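Local coordinates for protein Ac-ASP-7 (Ancylostoma caninum, PDB 3S6S) that is of unknown function but, as a secreted hookworm protein of the SCP/TAPS family, probably takes part in interactions between parasite and host, at residues E20-F25 / T115-S120. Residues are numbered along the deposited sequence; the frame is centred on the assembly and turned at random.
Sequences EAIDTF and TRFGCS
The ring of Phe-117 meets helix 16-34 with its rim: Asp-23 CA lies at the ring edge, in plane and 3.9 Å from CZ, while Asp-23 OD2 and Ile-22 CG2 sit near the same plane by CE1 and CE2. Beyond the two segments, the ring also meets that of His-26 at an oblique tilt and packs edge-to-face with Tyr-52. This is part of the buried interior of the SCP/TAPS (CAP) alpha-beta-alpha sandwich, and it illustrates how a helical layer seats on a central sheet. Strand 116-123 is the middle strand of that sheet; the N-to-C directions of 20-25 and 116-120 make 143°, and their axes lie 9.6 Å apart, a separation bridged by side chains. Alternation along the strand does the sorting: Phe-117 and Cys-119 point toward 20-25, whereas Ser-120 points away and touches helix 54-65 on the other side of the sheet.

Phe-117 reaches toward the helix from a chi1 of 79°, with CG between the backbone N and the carbonyl carbon. Against it the Asp-23 side chain crosses at about a right angle, its carboxylate plane turned 27° from the ring, and OD2 stands 3.8 Å from CE1. The same oxygen of this buried residue also accepts a weak hydrogen bond from Asn-27 ND2, one turn further along the helix. A negative carboxylate would suit the slightly positive hydrogens of an aromatic rim.

Ile-22 supplies the apolar half of the contact. Its CG2, anti to the backbone N, abuts both Phe-117 CE2 and Cys-119 SG, and the side chain also packs on Leu-92 of helix 88-99 and on Trp-136. Cys-119 is tied to Cys-138 on the adjacent strand by a disulfide, and its SG lies 3.6 Å from Ile-22 CG2.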
loop_
_atom_site.group_PDB
_atom_site.type_symbol
_atom_site.label_atom_id
_atom_site.label_comp_id
_atom_site.label_asym_id
_atom_site.label_seq_id
_atom_site.Cartn_x
_atom_site.Cartn_y
_atom_site.Cartn_z
ATOM N N GLU A 20 -5.152 8.770 -4.834
ATOM C CA GLU A 20 -6.359 7.991 -4.646
ATOM C C GLU A 20 -6.346 6.730 -5.478
ATOM O O GLU A 20 -6.762 5.665 -5.019
ATOM C CB GLU A 20 -7.573 8.850 -4.956
ATOM C CG GLU A 20 -7.673 10.011 -3.991
ATOM C CD GLU A 20 -9.080 10.510 -3.819
ATOM O OE1 GLU A 20 -9.920 10.213 -4.698
ATOM O OE2 GLU A 20 -9.337 11.199 -2.804
ATOM N N ALA A 21 -5.845 6.852 -6.697
ATOM C CA ALA A 21 -5.744 5.712 -7.593
ATOM C C ALA A 21 -4.846 4.632 -6.972
ATOM O O ALA A 21 -5.167 3.441 -7.004
ATOM C CB ALA A 21 -5.202 6.158 -8.961
ATOM N N ILE A 22 -3.739 5.062 -6.389
ATOM C CA ILE A 22 -2.777 4.135 -5.780
ATOM C C ILE A 22 -3.307 3.526 -4.475
ATOM O O ILE A 22 -3.183 2.315 -4.217
ATOM C CB ILE A 22 -1.424 4.835 -5.551
ATOM C CG1 ILE A 22 -0.864 5.296 -6.901
ATOM C CG2 ILE A 22 -0.451 3.914 -4.797
ATOM C CD1 ILE A 22 0.378 6.186 -6.807
ATOM N N ASP A 23 -3.932 4.381 -3.673
ATOM C CA ASP A 23 -4.546 3.960 -2.429
ATOM C C ASP A 23 -5.702 3.001 -2.673
ATOM O O ASP A 23 -5.861 2.016 -1.949
ATOM C CB ASP A 23 -5.017 5.173 -1.641
ATOM C CG ASP A 23 -5.789 4.789 -0.412
ATOM O OD1 ASP A 23 -7.034 4.660 -0.501
ATOM O OD2 ASP A 23 -5.144 4.594 0.635
ATOM N N THR A 24 -6.496 3.271 -3.704
ATOM C CA THR A 24 -7.626 2.399 -4.012
ATOM C C THR A 24 -7.154 1.052 -4.556
ATOM O O THR A 24 -7.688 -0.002 -4.194
ATOM C CB THR A 24 -8.621 3.056 -4.995
ATOM O OG1 THR A 24 -9.243 4.192 -4.363
ATOM C CG2 THR A 24 -9.695 2.067 -5.382
ATOM N N PHE A 25 -6.130 1.089 -5.401
ATOM C CA PHE A 25 -5.519 -0.134 -5.886
ATOM C C PHE A 25 -5.025 -0.992 -4.725
ATOM O O PHE A 25 -5.283 -2.189 -4.668
ATOM C CB PHE A 25 -4.356 0.184 -6.821
ATOM C CG PHE A 25 -3.544 -1.020 -7.205
ATOM C CD1 PHE A 25 -2.505 -1.460 -6.392
ATOM C CD2 PHE A 25 -3.813 -1.706 -8.388
ATOM C CE1 PHE A 25 -1.749 -2.568 -6.742
ATOM C CE2 PHE A 25 -3.079 -2.822 -8.747
ATOM C CZ PHE A 25 -2.033 -3.252 -7.926
ATOM N N THR A 115 0.598 -1.553 7.870
ATOM C CA THR A 115 -0.530 -0.753 8.346
ATOM C C THR A 115 -0.549 0.668 7.806
ATOM O O THR A 115 -1.545 1.387 7.982
ATOM C CB THR A 115 -0.554 -0.637 9.882
ATOM O OG1 THR A 115 0.457 0.277 10.314
ATOM C CG2 THR A 115 -0.372 -1.989 10.541
ATOM N N ARG A 116 0.554 1.090 7.185
ATOM C CA ARG A 116 0.594 2.389 6.540
ATOM C C ARG A 116 1.643 2.460 5.444
ATOM O O ARG A 116 2.605 1.679 5.436
ATOM C CB ARG A 116 0.746 3.540 7.550
ATOM C CG ARG A 116 1.873 3.408 8.527
ATOM C CD ARG A 116 2.054 4.710 9.304
ATOM N NE ARG A 116 1.293 4.742 10.548
ATOM C CZ ARG A 116 0.784 5.853 11.085
ATOM N NH1 ARG A 116 0.944 7.028 10.478
ATOM N NH2 ARG A 116 0.099 5.791 12.222
ATOM N N PHE A 117 1.421 3.383 4.508
ATOM C CA PHE A 117 2.298 3.580 3.373
ATOM C C PHE A 117 2.092 4.974 2.800
ATOM O O PHE A 117 1.117 5.641 3.115
ATOM C CB PHE A 117 2.030 2.529 2.284
ATOM C CG PHE A 117 0.816 2.821 1.414
ATOM C CD1 PHE A 117 -0.405 3.182 1.973
ATOM C CD2 PHE A 117 0.898 2.720 0.033
ATOM C CE1 PHE A 117 -1.520 3.421 1.163
ATOM C CE2 PHE A 117 -0.207 2.968 -0.780
ATOM C CZ PHE A 117 -1.417 3.320 -0.212
ATOM N N GLY A 118 3.015 5.386 1.942
ATOM C CA GLY A 118 2.890 6.589 1.157
ATOM C C GLY A 118 3.690 6.429 -0.129
ATOM O O GLY A 118 4.632 5.630 -0.185
ATOM N N CYS A 119 3.315 7.174 -1.172
ATOM C CA CYS A 119 3.998 7.050 -2.455
ATOM C C CYS A 119 4.346 8.406 -3.041
ATOM O O CYS A 119 3.736 9.420 -2.714
ATOM C CB CYS A 119 3.141 6.269 -3.453
ATOM S SG CYS A 119 2.385 4.786 -2.757
ATOM N N SER A 120 5.332 8.414 -3.916
ATOM C CA SER A 120 5.674 9.626 -4.624
ATOM C C SER A 120 6.111 9.233 -6.012
ATOM O O SER A 120 6.523 8.096 -6.239
ATOM C CB SER A 120 6.789 10.375 -3.899
ATOM O OG SER A 120 7.123 11.556 -4.602
#